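Local coordinates for protein putative modification methylase (Thermus thermophilus, PDB 2ZIG) that probably transfers methyl groups from S-adenosyl-L-methionine to the exocyclic N4 of cytosine in DNA, at residues I134-H139 with P219-L224; V94-D99 with E226-M231; D237-P242 with G247-A252; T46-W51 with F113-D118; V41-T46 with M231-G236. One frame throughout, in Å; residues are numbered along the deposited sequence.

Contact 1. Residues I134-H139 with P219-L224; sequences IIWHKH and PFPLEL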
# COMPACT_ATOMS: atom_id res chain seq x y z
N ILE B 134 -2.80 1.34 7.72
CA ILE B 134 -4.20 1.03 7.97
C ILE B 134 -4.89 1.42 6.66
O ILE B 134 -4.57 2.46 6.06
CB ILE B 134 -4.78 1.84 9.14
CG1 ILE B 134 -4.28 1.27 10.48
CG2 ILE B 134 -6.31 1.80 9.10
CD1 ILE B 134 -4.68 2.08 11.70
N ILE B 135 -5.80 0.57 6.19
CA ILE B 135 -6.52 0.82 4.96
C ILE B 135 -7.80 1.57 5.26
O ILE B 135 -8.66 1.07 5.97
CB ILE B 135 -6.90 -0.49 4.23
CG1 ILE B 135 -5.64 -1.27 3.87
CG2 ILE B 135 -7.71 -0.16 2.96
CD1 ILE B 135 -4.57 -0.43 3.19
N TRP B 136 -7.92 2.77 4.73
CA TRP B 136 -9.14 3.53 4.94
C TRP B 136 -10.10 3.25 3.80
O TRP B 136 -9.93 3.78 2.70
CB TRP B 136 -8.83 5.02 5.00
CG TRP B 136 -10.06 5.88 5.10
CD1 TRP B 136 -11.27 5.53 5.67
CD2 TRP B 136 -10.19 7.23 4.67
NE1 TRP B 136 -12.13 6.60 5.61
CE2 TRP B 136 -11.50 7.66 5.01
CE3 TRP B 136 -9.33 8.14 4.03
CZ2 TRP B 136 -11.96 8.94 4.72
CZ3 TRP B 136 -9.80 9.42 3.75
CH2 TRP B 136 -11.10 9.81 4.10
N HIS B 137 -11.10 2.41 4.05
CA HIS B 137 -12.08 2.10 3.02
C HIS B 137 -13.02 3.30 3.01
O HIS B 137 -14.02 3.35 3.73
CB HIS B 137 -12.84 0.81 3.34
CG HIS B 137 -13.52 0.22 2.16
ND1 HIS B 137 -14.22 -0.97 2.21
CD2 HIS B 137 -13.60 0.64 0.87
CE1 HIS B 137 -14.70 -1.25 1.01
NE2 HIS B 137 -14.34 -0.29 0.18
N LYS B 138 -12.63 4.26 2.20
CA LYS B 138 -13.31 5.54 2.02
C LYS B 138 -14.69 5.38 1.40
O LYS B 138 -15.69 5.78 1.98
CB LYS B 138 -12.43 6.42 1.13
CG LYS B 138 -12.53 7.92 1.31
CD LYS B 138 -11.55 8.61 0.37
CE LYS B 138 -11.58 10.13 0.49
NZ LYS B 138 -12.88 10.74 0.11
N HIS B 139 -14.72 4.79 0.21
CA HIS B 139 -15.96 4.60 -0.53
C HIS B 139 -16.38 3.15 -0.60
O HIS B 139 -15.91 2.39 -1.44
CB HIS B 139 -15.79 5.15 -1.95
CG HIS B 139 -15.25 6.55 -2.00
ND1 HIS B 139 -14.07 6.87 -2.63
CD2 HIS B 139 -15.73 7.71 -1.48
CE1 HIS B 139 -13.85 8.17 -2.50
NE2 HIS B 139 -14.84 8.70 -1.81
N PRO B 219 -8.79 16.88 3.48
CA PRO B 219 -8.50 15.59 2.84
C PRO B 219 -9.03 14.40 3.63
O PRO B 219 -9.08 13.28 3.12
CB PRO B 219 -6.97 15.60 2.73
CG PRO B 219 -6.57 16.39 3.93
CD PRO B 219 -7.55 17.53 3.93
N PHE B 220 -9.42 14.64 4.88
CA PHE B 220 -9.97 13.57 5.70
C PHE B 220 -10.86 14.08 6.82
O PHE B 220 -10.68 15.19 7.32
CB PHE B 220 -8.84 12.67 6.25
CG PHE B 220 -7.78 13.40 7.02
CD1 PHE B 220 -8.03 13.88 8.30
CD2 PHE B 220 -6.52 13.59 6.47
CE1 PHE B 220 -7.03 14.54 9.03
CE2 PHE B 220 -5.52 14.24 7.19
CZ PHE B 220 -5.78 14.72 8.47
N PRO B 221 -11.86 13.28 7.21
CA PRO B 221 -12.81 13.63 8.27
C PRO B 221 -12.14 13.83 9.62
O PRO B 221 -11.10 13.24 9.92
CB PRO B 221 -13.75 12.43 8.30
CG PRO B 221 -13.71 11.94 6.90
CD PRO B 221 -12.25 12.01 6.58
N LEU B 222 -12.77 14.67 10.45
CA LEU B 222 -12.26 14.94 11.78
C LEU B 222 -12.19 13.61 12.53
O LEU B 222 -11.20 13.31 13.21
CB LEU B 222 -13.21 15.88 12.51
CG LEU B 222 -12.64 16.88 13.52
CD1 LEU B 222 -13.75 17.23 14.51
CD2 LEU B 222 -11.45 16.30 14.26
N GLU B 223 -13.23 12.80 12.40
CA GLU B 223 -13.27 11.52 13.09
C GLU B 223 -12.06 10.64 12.83
O GLU B 223 -11.58 9.95 13.74
CB GLU B 223 -14.55 10.76 12.74
CG GLU B 223 -14.55 9.35 13.28
CD GLU B 223 -15.92 8.70 13.21
OE1 GLU B 223 -16.59 8.81 12.16
OE2 GLU B 223 -16.31 8.07 14.22
N LEU B 224 -11.57 10.65 11.60
CA LEU B 224 -10.40 9.85 11.25
C LEU B 224 -9.18 10.41 11.98
O LEU B 224 -8.33 9.66 12.46
CB LEU B 224 -10.20 9.88 9.74
CG LEU B 224 -9.13 8.98 9.10
CD1 LEU B 224 -9.40 8.86 7.62
CD2 LEU B 224 -7.75 9.55 9.34
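Trp136 and Leu224 mark the nearest approach of the two backbones, yet their CA atoms still stand 9.0 Å apart. Strand 134-137 therefore does not pair with the 219-224 segment, in which Pro221 takes the N-cap position of helix 222-232; a single large side chain spans the gap. The indole of Trp136 reaches across with CG anti to the backbone N (chi1 175°). Leu224 lays its CD1 methyl on one ring face in a clear CH-pi contact, the methyl 3.5 Å from the centroid of the six-membered ring and only 13° off the normal. The opposite face is covered, nearer the rim, by CG of Lys138, so the ring is held between a helix side chain and the residue just past the end of its own strand. This is helix-on-sheet packing in the Rossmann-like methyltransferase fold, with helix 222-232 lying against one face of the mixed sheet. Pro221 comes from the opposite direction at the far end of the indole, its CD 3.5 Å from Trp136 CH2, while the carbonyl O of Pro219 lies at the ring edge, 4.0 Å from CZ3. With an alanine here, the CD1 methyl of Leu224 would probably lose the surface it rests on, and the carbonyl O of Ile208 its indole NE1 donor.

Contact 2. Residues V94-D99 with E226-M231; sequences VIVVGD and ERLVRM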
# COMPACT_ATOMS: atom_id res chain seq x y z
N VAL B 94 2.30 9.78 10.77
CA VAL B 94 1.16 9.09 10.15
C VAL B 94 0.78 9.91 8.92
O VAL B 94 0.52 11.11 9.03
CB VAL B 94 -0.05 9.02 11.11
CG1 VAL B 94 -1.18 8.21 10.49
CG2 VAL B 94 0.37 8.39 12.42
N ILE B 95 0.74 9.27 7.76
CA ILE B 95 0.41 9.97 6.52
C ILE B 95 -0.80 9.37 5.80
O ILE B 95 -0.78 8.21 5.38
CB ILE B 95 1.63 9.95 5.57
CG1 ILE B 95 2.87 10.48 6.30
CG2 ILE B 95 1.34 10.82 4.36
CD1 ILE B 95 4.17 10.33 5.52
N VAL B 96 -1.86 10.16 5.68
CA VAL B 96 -3.08 9.72 5.01
C VAL B 96 -2.91 10.08 3.55
O VAL B 96 -2.93 11.26 3.18
CB VAL B 96 -4.31 10.42 5.60
CG1 VAL B 96 -5.57 9.93 4.91
CG2 VAL B 96 -4.37 10.14 7.11
N VAL B 97 -2.72 9.06 2.71
CA VAL B 97 -2.48 9.25 1.28
C VAL B 97 -3.36 8.39 0.39
O VAL B 97 -3.48 7.19 0.61
CB VAL B 97 -1.04 8.84 0.88
CG1 VAL B 97 -0.59 9.67 -0.29
CG2 VAL B 97 -0.10 8.93 2.04
N GLY B 98 -3.94 9.02 -0.63
CA GLY B 98 -4.75 8.29 -1.59
C GLY B 98 -3.91 8.29 -2.86
O GLY B 98 -3.30 9.32 -3.18
N ASP B 99 -3.84 7.18 -3.58
CA ASP B 99 -3.04 7.18 -4.80
C ASP B 99 -3.70 8.00 -5.90
O ASP B 99 -4.91 7.93 -6.12
CB ASP B 99 -2.73 5.74 -5.24
CG ASP B 99 -1.70 5.08 -4.33
OD1 ASP B 99 -1.16 5.80 -3.47
OD2 ASP B 99 -1.41 3.87 -4.46
N GLU B 226 -9.26 12.21 14.83
CA GLU B 226 -9.42 12.01 16.27
C GLU B 226 -9.03 10.59 16.66
O GLU B 226 -8.44 10.38 17.71
CB GLU B 226 -10.85 12.29 16.70
CG GLU B 226 -11.24 13.74 16.54
CD GLU B 226 -12.69 13.99 16.89
OE1 GLU B 226 -13.55 13.23 16.40
OE2 GLU B 226 -12.97 14.94 17.65
N ARG B 227 -9.37 9.63 15.82
CA ARG B 227 -9.05 8.24 16.08
C ARG B 227 -7.52 8.05 16.13
O ARG B 227 -7.00 7.38 17.02
CB ARG B 227 -9.68 7.37 14.99
CG ARG B 227 -9.71 5.88 15.26
CD ARG B 227 -10.56 5.14 14.22
NE ARG B 227 -12.00 5.33 14.40
CZ ARG B 227 -12.94 4.67 13.74
NH1 ARG B 227 -12.61 3.75 12.82
NH2 ARG B 227 -14.23 4.88 14.01
N LEU B 228 -6.81 8.67 15.20
CA LEU B 228 -5.35 8.55 15.15
C LEU B 228 -4.71 9.19 16.38
O LEU B 228 -3.81 8.61 17.00
CB LEU B 228 -4.81 9.16 13.86
CG LEU B 228 -5.24 8.37 12.61
CD1 LEU B 228 -4.92 9.16 11.32
CD2 LEU B 228 -4.53 7.01 12.61
N VAL B 229 -5.17 10.39 16.74
CA VAL B 229 -4.63 11.08 17.91
C VAL B 229 -4.79 10.19 19.14
O VAL B 229 -3.84 9.98 19.89
CB VAL B 229 -5.36 12.42 18.15
CG1 VAL B 229 -4.92 13.01 19.50
CG2 VAL B 229 -5.03 13.41 17.04
N ARG B 230 -5.99 9.65 19.35
CA ARG B 230 -6.26 8.80 20.51
C ARG B 230 -5.43 7.53 20.52
O ARG B 230 -5.10 7.01 21.59
CB ARG B 230 -7.74 8.44 20.57
CG ARG B 230 -8.66 9.64 20.67
CD ARG B 230 -10.10 9.20 20.81
NE ARG B 230 -10.28 8.37 21.99
CZ ARG B 230 -11.36 7.63 22.23
NH1 ARG B 230 -12.36 7.63 21.35
NH2 ARG B 230 -11.43 6.91 23.34
N MET B 231 -5.08 7.03 19.34
CA MET B 231 -4.31 5.80 19.23
C MET B 231 -2.80 5.97 19.32
O MET B 231 -2.11 5.07 19.79
CB MET B 231 -4.60 5.10 17.90
CG MET B 231 -6.01 4.61 17.69
SD MET B 231 -6.19 4.19 15.94
CE MET B 231 -5.11 2.68 15.82
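Leu228 is the one helix residue that reaches the 94-99 segment, and two valines of the strand receive it. All the direct contact is apolar. The leucine, with CG anti to the carbonyl carbon (chi1 -67°), carries its fork down toward the sheet, where the CD1 methyl meets CG1 of Val94 at 3.9 Å and the CD2 methyl lies 4.1 Å from the same atom. One valine methyl thus sits against both branches of the fork. The CD1 branch also looks along the strand to Val96, whose CG2 is a looser 4.4 Å away. The alternation of an extended strand explains the choice of partners: Val94 and Val96 point toward the helix, whereas Ile95 between them points away.

Backbone bonds stay within the helix and within the sheet. In the helix, Arg230 N bonds Glu226 O and Met231 N bonds Arg227 O, the i to i+4 pattern of a regular helix.

Charged groups engage elsewhere: Arg227 makes a salt bridge with Asp207 and a cation-pi contact with Trp205, and Glu226 pairs with Arg255.

In the fold, strand 91-97 runs between strands 167-174 and 41-46 of the central sheet. Helix 222-232 packs on the face that carries Val94 and Val96, while helix 115-125 packs on the other, where it receives Ile95 and Val97.

Contact 3. Residues D237-P242 with G247-A252; sequences DVVLDP and GTTLIA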
# COMPACT_ATOMS: atom_id res chain seq x y z
N ASP B 237 0.45 15.43 24.96
CA ASP B 237 1.46 15.34 23.89
C ASP B 237 1.26 16.42 22.83
O ASP B 237 0.20 17.05 22.76
CB ASP B 237 1.40 13.99 23.17
CG ASP B 237 1.92 12.84 24.00
OD1 ASP B 237 2.53 13.08 25.06
OD2 ASP B 237 1.72 11.69 23.57
N VAL B 238 2.29 16.62 22.01
CA VAL B 238 2.26 17.60 20.93
C VAL B 238 1.96 16.87 19.62
O VAL B 238 2.69 15.95 19.23
CB VAL B 238 3.62 18.32 20.78
CG1 VAL B 238 3.55 19.33 19.63
CG2 VAL B 238 3.99 19.03 22.09
N VAL B 239 0.89 17.28 18.96
CA VAL B 239 0.48 16.68 17.69
C VAL B 239 0.73 17.70 16.59
O VAL B 239 0.24 18.83 16.65
CB VAL B 239 -1.02 16.29 17.70
CG1 VAL B 239 -1.44 15.75 16.33
CG2 VAL B 239 -1.28 15.24 18.77
N LEU B 240 1.49 17.29 15.58
CA LEU B 240 1.83 18.19 14.48
C LEU B 240 1.30 17.78 13.12
O LEU B 240 1.31 16.61 12.77
CB LEU B 240 3.34 18.33 14.38
CG LEU B 240 3.85 18.96 13.08
CD1 LEU B 240 3.40 20.41 13.00
CD2 LEU B 240 5.36 18.88 13.03
N ASP B 241 0.84 18.77 12.36
CA ASP B 241 0.39 18.55 10.99
C ASP B 241 1.11 19.63 10.17
O ASP B 241 0.79 20.82 10.27
CB ASP B 241 -1.13 18.74 10.86
CG ASP B 241 -1.65 18.37 9.48
OD1 ASP B 241 -0.87 18.45 8.51
OD2 ASP B 241 -2.84 17.99 9.35
N PRO B 242 2.11 19.24 9.36
CA PRO B 242 2.91 20.13 8.51
C PRO B 242 2.13 20.75 7.35
O PRO B 242 2.57 21.74 6.75
CB PRO B 242 4.02 19.21 7.99
CG PRO B 242 4.07 18.10 8.98
CD PRO B 242 2.63 17.86 9.29
N GLY B 247 -7.10 22.85 9.19
CA GLY B 247 -6.83 22.42 10.55
C GLY B 247 -7.51 21.20 11.15
O GLY B 247 -7.60 21.10 12.38
N THR B 248 -7.97 20.27 10.32
CA THR B 248 -8.63 19.07 10.80
C THR B 248 -7.83 18.41 11.93
O THR B 248 -8.37 18.11 13.00
CB THR B 248 -8.81 18.04 9.67
OG1 THR B 248 -9.43 18.68 8.56
CG2 THR B 248 -9.69 16.88 10.13
N THR B 249 -6.55 18.21 11.69
CA THR B 249 -5.70 17.56 12.68
C THR B 249 -5.53 18.37 13.95
O THR B 249 -5.50 17.82 15.05
CB THR B 249 -4.33 17.23 12.10
OG1 THR B 249 -4.50 16.45 10.90
CG2 THR B 249 -3.50 16.45 13.11
N LEU B 250 -5.38 19.68 13.81
CA LEU B 250 -5.22 20.56 14.97
C LEU B 250 -6.49 20.46 15.81
O LEU B 250 -6.43 20.36 17.03
CB LEU B 250 -5.04 22.02 14.50
CG LEU B 250 -3.67 22.54 14.04
CD1 LEU B 250 -2.73 21.43 13.64
CD2 LEU B 250 -3.89 23.51 12.88
N ILE B 251 -7.64 20.47 15.15
CA ILE B 251 -8.93 20.37 15.82
C ILE B 251 -9.08 19.03 16.55
O ILE B 251 -9.48 19.00 17.71
CB ILE B 251 -10.07 20.54 14.81
CG1 ILE B 251 -10.03 21.98 14.27
CG2 ILE B 251 -11.41 20.22 15.43
CD1 ILE B 251 -11.04 22.24 13.17
N ALA B 252 -8.75 17.94 15.87
CA ALA B 252 -8.84 16.60 16.45
C ALA B 252 -7.93 16.53 17.68
O ALA B 252 -8.31 15.98 18.70
CB ALA B 252 -8.41 15.55 15.44
O HOH W 1 -4.76 19.60 9.91
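Asp241 and Thr249 face each other at the first turn of a helix, in the beta-alpha-beta unit formed by strand 238-241, helix 248-255 and strand 259-264. The connection between strand and helix is the glycine-rich turn of methyltransferase motif I; Thr246 in this turn and Thr248 at the helix start bind S-adenosyl-L-methionine. The short segments of strand and helix run almost antiparallel, at 167°, with their axes 8.1 Å apart. The side chains of Asp241 and Thr249 slant across each other: Thr249 OG1 donates to OD2 at 2.7 Å, approaching on the anti side and 26° out of the carboxylate plane. With OG1 anti to the carbonyl carbon (chi1 -55°), the threonine turns its CG2 methyl the other way, to CG1 of Val239 at 3.9 Å. The other oxygen, OD1, is held by Thr46 OG1 and by Phe243 N, so bonds on both oxygens fix the rotation of the buried carboxylate. A leucine in place of Asp241 would probably leave Thr249 OG1 and Phe243 N without their carboxylate acceptors. A single water completes the helix start, donating to Asp241 OD2 at 2.6 Å and accepting from Thr249 N at 2.9 Å.

Contact 4. Residues T46-W51 with F113-D118; sequences TSPPYW and FPLHAD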
# COMPACT_ATOMS: atom_id res chain seq x y z
N THR B 46 -0.97 13.81 8.96
CA THR B 46 -1.12 14.74 7.85
C THR B 46 -1.39 14.07 6.52
O THR B 46 -1.27 12.86 6.36
CB THR B 46 0.15 15.62 7.72
OG1 THR B 46 -0.07 16.63 6.72
CG2 THR B 46 1.34 14.77 7.31
N SER B 47 -1.75 14.90 5.55
CA SER B 47 -2.02 14.45 4.20
C SER B 47 -1.18 15.33 3.28
O SER B 47 -1.20 16.56 3.38
CB SER B 47 -3.50 14.63 3.88
OG SER B 47 -3.82 14.08 2.62
N PRO B 48 -0.40 14.71 2.38
CA PRO B 48 0.43 15.50 1.47
C PRO B 48 -0.44 16.41 0.62
O PRO B 48 -1.49 16.01 0.14
CB PRO B 48 1.17 14.44 0.66
CG PRO B 48 0.22 13.27 0.68
CD PRO B 48 -0.29 13.27 2.10
N PRO B 49 -0.03 17.67 0.45
CA PRO B 49 -0.79 18.64 -0.35
C PRO B 49 -0.68 18.32 -1.82
O PRO B 49 -0.01 19.04 -2.56
CB PRO B 49 -0.11 19.96 -0.01
CG PRO B 49 1.33 19.55 0.09
CD PRO B 49 1.25 18.26 0.89
N TYR B 50 -1.34 17.26 -2.27
CA TYR B 50 -1.22 16.91 -3.68
C TYR B 50 -1.81 17.94 -4.63
O TYR B 50 -1.29 18.13 -5.73
CB TYR B 50 -1.83 15.55 -3.99
CG TYR B 50 -1.45 15.10 -5.39
CD1 TYR B 50 -0.15 14.69 -5.67
CD2 TYR B 50 -2.36 15.19 -6.44
CE1 TYR B 50 0.24 14.37 -6.97
CE2 TYR B 50 -1.98 14.88 -7.75
CZ TYR B 50 -0.68 14.46 -8.00
OH TYR B 50 -0.30 14.14 -9.29
N TRP B 51 -2.89 18.59 -4.22
CA TRP B 51 -3.51 19.59 -5.08
C TRP B 51 -2.46 20.64 -5.49
O TRP B 51 -2.67 21.42 -6.42
CB TRP B 51 -4.68 20.27 -4.37
CG TRP B 51 -4.28 21.05 -3.16
CD1 TRP B 51 -3.94 20.55 -1.94
CD2 TRP B 51 -4.15 22.47 -3.07
NE1 TRP B 51 -3.60 21.57 -1.09
CE2 TRP B 51 -3.71 22.76 -1.76
CE3 TRP B 51 -4.34 23.52 -3.97
CZ2 TRP B 51 -3.48 24.07 -1.32
CZ3 TRP B 51 -4.10 24.83 -3.54
CH2 TRP B 51 -3.67 25.09 -2.22
N PHE B 113 -0.58 6.85 -10.12
CA PHE B 113 0.71 7.07 -9.51
C PHE B 113 0.62 6.46 -8.12
O PHE B 113 -0.26 6.82 -7.34
CB PHE B 113 1.02 8.57 -9.43
CG PHE B 113 1.78 9.10 -10.62
CD1 PHE B 113 3.08 8.68 -10.87
CD2 PHE B 113 1.17 9.98 -11.51
CE1 PHE B 113 3.77 9.13 -12.00
CE2 PHE B 113 1.85 10.43 -12.65
CZ PHE B 113 3.15 10.00 -12.89
N PRO B 114 1.52 5.51 -7.79
CA PRO B 114 1.53 4.83 -6.49
C PRO B 114 2.12 5.72 -5.38
O PRO B 114 3.10 5.35 -4.73
CB PRO B 114 2.39 3.60 -6.75
CG PRO B 114 3.41 4.13 -7.71
CD PRO B 114 2.57 4.97 -8.67
N LEU B 115 1.51 6.87 -5.17
CA LEU B 115 1.96 7.83 -4.17
C LEU B 115 2.30 7.24 -2.80
O LEU B 115 3.37 7.53 -2.25
CB LEU B 115 0.90 8.92 -3.97
CG LEU B 115 1.34 10.38 -4.00
CD1 LEU B 115 0.29 11.20 -3.25
CD2 LEU B 115 2.71 10.57 -3.36
N HIS B 116 1.40 6.43 -2.25
CA HIS B 116 1.63 5.86 -0.93
C HIS B 116 2.88 4.98 -0.91
O HIS B 116 3.61 4.95 0.09
CB HIS B 116 0.41 5.03 -0.48
CG HIS B 116 0.43 3.61 -0.95
ND1 HIS B 116 0.07 3.24 -2.23
CD2 HIS B 116 0.82 2.47 -0.33
CE1 HIS B 116 0.23 1.94 -2.38
NE2 HIS B 116 0.69 1.45 -1.24
N ALA B 117 3.12 4.25 -1.99
CA ALA B 117 4.27 3.37 -2.06
C ALA B 117 5.57 4.16 -2.18
O ALA B 117 6.57 3.79 -1.57
CB ALA B 117 4.12 2.41 -3.24
N ASP B 118 5.55 5.23 -2.97
CA ASP B 118 6.73 6.06 -3.13
C ASP B 118 7.07 6.70 -1.80
O ASP B 118 8.24 6.84 -1.44
CB ASP B 118 6.49 7.14 -4.20
CG ASP B 118 6.74 6.63 -5.61
OD1 ASP B 118 7.87 6.18 -5.87
OD2 ASP B 118 5.81 6.67 -6.45
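Leu115 reaches from the first turn of its helix toward Pro48 and Tyr50, and its CD1 methyl makes both contacts. That methyl lies 4.4 Å from Pro48 CG and 4.3 Å from Tyr50 CD1, meeting the tyrosine ring obliquely. Tyr50 holds its CG anti to the backbone N (chi1 -169°), which turns the ring toward Leu115. Both distances mark loose van der Waals packing, and the phenol is poorly ordered, consistent with a weak hold on the ring.

What sets these groups in place is partly backbone. Pro49 is the centre of an inverse gamma turn, in which Tyr50 N makes a weak bond to Pro48 O at 2.7 Å, bringing the proline and the tyrosine round to the same leucine. On the helix side Pro114 holds the N-cap position and centres a second inverse gamma turn; its carbonyl O accepts from Asp118 N at 3.0 Å, closing the first helical turn behind Leu115. The sequence Ser47-Pro48-Pro49-Tyr50 is the SPPY signature, motif IV of the amino-methyltransferases, which in relatives lines the catalytic pocket beside the methyl donor; here it rests on helix 115-125.

Further out, Ser47 OG bonds Val96 O, tying the loop to strand 91-97, and Tyr50 meets Phe72 of helix 66-86 edge-to-face. Helix 115-125 also takes part in the dimer: His116 NE2 bonds His116 NE2 of the second subunit, and Asp118 OD1 forms a salt bridge with Arg124 of that same chain.

Contact 5. Residues V41-T46 with M231-G236; sequences VHLVVT and MFSFVG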
# COMPACT_ATOMS: atom_id res chain seq x y z
N VAL B 41 8.31 16.80 19.24
CA VAL B 41 6.99 16.40 18.75
C VAL B 41 6.74 14.91 18.98
O VAL B 41 7.60 14.08 18.74
CB VAL B 41 6.84 16.72 17.25
CG1 VAL B 41 5.54 16.14 16.71
CG2 VAL B 41 6.86 18.23 17.05
N HIS B 42 5.53 14.59 19.43
CA HIS B 42 5.18 13.20 19.73
C HIS B 42 4.50 12.43 18.61
O HIS B 42 4.72 11.24 18.45
CB HIS B 42 4.30 13.17 20.98
CG HIS B 42 4.88 13.91 22.14
ND1 HIS B 42 6.01 13.48 22.80
CD2 HIS B 42 4.53 15.09 22.70
CE1 HIS B 42 6.33 14.36 23.73
NE2 HIS B 42 5.45 15.35 23.69
N LEU B 43 3.66 13.12 17.84
CA LEU B 43 2.93 12.50 16.75
C LEU B 43 2.64 13.48 15.65
O LEU B 43 2.40 14.65 15.91
CB LEU B 43 1.59 11.95 17.27
CG LEU B 43 0.54 11.52 16.23
CD1 LEU B 43 1.07 10.31 15.47
CD2 LEU B 43 -0.77 11.18 16.93
N VAL B 44 2.66 13.00 14.41
CA VAL B 44 2.35 13.82 13.25
C VAL B 44 1.26 13.12 12.43
O VAL B 44 1.37 11.94 12.09
CB VAL B 44 3.59 14.00 12.34
CG1 VAL B 44 3.21 14.83 11.12
CG2 VAL B 44 4.72 14.67 13.10
N VAL B 45 0.18 13.83 12.14
CA VAL B 45 -0.88 13.26 11.31
C VAL B 45 -1.06 14.27 10.20
O VAL B 45 -1.28 15.46 10.45
CB VAL B 45 -2.20 13.12 12.08
CG1 VAL B 45 -3.30 12.60 11.14
CG2 VAL B 45 -2.00 12.17 13.24
N THR B 46 -0.97 13.81 8.96
CA THR B 46 -1.12 14.74 7.85
C THR B 46 -1.39 14.07 6.52
O THR B 46 -1.27 12.86 6.36
CB THR B 46 0.15 15.62 7.72
OG1 THR B 46 -0.07 16.63 6.72
CG2 THR B 46 1.34 14.77 7.31
N MET B 231 -5.08 7.03 19.34
CA MET B 231 -4.31 5.80 19.23
C MET B 231 -2.80 5.97 19.32
O MET B 231 -2.11 5.07 19.79
CB MET B 231 -4.60 5.10 17.90
CG MET B 231 -6.01 4.61 17.69
SD MET B 231 -6.19 4.19 15.94
CE MET B 231 -5.11 2.68 15.82
N PHE B 232 -2.28 7.10 18.88
CA PHE B 232 -0.85 7.25 18.87
C PHE B 232 -0.23 8.46 19.55
O PHE B 232 0.78 8.97 19.09
CB PHE B 232 -0.36 7.14 17.42
CG PHE B 232 -0.76 5.85 16.76
CD1 PHE B 232 -0.21 4.64 17.19
CD2 PHE B 232 -1.71 5.84 15.74
CE1 PHE B 232 -0.62 3.42 16.62
CE2 PHE B 232 -2.12 4.63 15.17
CZ PHE B 232 -1.57 3.42 15.61
N SER B 233 -0.86 8.92 20.63
CA SER B 233 -0.35 10.03 21.42
C SER B 233 -1.06 9.96 22.76
O SER B 233 -2.05 9.25 22.90
CB SER B 233 -0.64 11.38 20.76
OG SER B 233 -2.00 11.75 20.94
N PHE B 234 -0.54 10.69 23.75
CA PHE B 234 -1.12 10.73 25.08
C PHE B 234 -1.63 12.13 25.37
O PHE B 234 -1.17 13.10 24.76
CB PHE B 234 -0.07 10.37 26.14
CG PHE B 234 0.36 8.93 26.10
CD1 PHE B 234 -0.42 7.95 26.69
CD2 PHE B 234 1.55 8.57 25.47
CE1 PHE B 234 -0.03 6.61 26.65
CE2 PHE B 234 1.95 7.23 25.43
CZ PHE B 234 1.16 6.25 26.02
N VAL B 235 -2.59 12.25 26.28
CA VAL B 235 -3.10 13.56 26.65
C VAL B 235 -1.87 14.41 26.99
O VAL B 235 -0.94 13.92 27.63
CB VAL B 235 -4.03 13.47 27.89
CG1 VAL B 235 -4.47 14.85 28.31
CG2 VAL B 235 -5.24 12.62 27.57
N GLY B 236 -1.85 15.66 26.55
CA GLY B 236 -0.70 16.50 26.83
C GLY B 236 0.39 16.49 25.77
O GLY B 236 1.17 17.44 25.68
O HOH W 2 3.40 8.72 18.29
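Leu43, in the central strand 41-46 of the Rossmann-like sheet, packs against Phe232 and Ser233, where helix 222-232 gives way to the crossing toward strand 238-241. The two backbones come to 6.2 Å between the CA atoms of Leu43 and Ser233. With CG anti to the backbone N (chi1 168°), the leucine is carried over the carbonyl of Phe232: its CD2 lies 3.5 Å from that O, and the same methyl is 3.8 Å from CB of Ser233. The other branch, CD1, meets CB of Phe232 at 4.0 Å; beyond that atom the phenyl ring leads away and has CB of Met231 above one face, toward the rim.

The carbonyl O of Phe232 is more than a packing surface. A water donates to it at 2.8 Å and to His42 O at 2.8 Å, so two backbone acceptors on different segments are bridged by one molecule. Ser233 points its OG back to Val229 O, one turn earlier in the helix.

Past these residues Gly236 takes a left-handed backbone conformation, and the chain enters strand 238-241. Strand 41-46 lies between strands 91-97 and 238-241, with Leu43 also touching Arg92, while Phe232 packs on Gly160 of the second subunit.

How the contacts relate
Contacts 1, 2 and 5 follow one helix, 222-232, from start to end, as it crosses one sheet face from the side of strand 129-137 to 91-97 and its neighbour 41-46; centres of contacts 1 and 2 are about 8 Å apart, those of 2 and 5 about 10 Å. Along the chain contact 4 closes before contact 1 opens, and contact 3 comes last, on strand 238-241, about 8 Å from contact 5 between centres. Contact 4 shares Thr46 with contact 5. A hydrogen bond between Thr46 and Asp241 joins the strand ends leading into the SPPY loop and the cofactor-binding turn. Part of the S-adenosyl-L-methionine site and the probable target-base region thus start from adjacent strand ends.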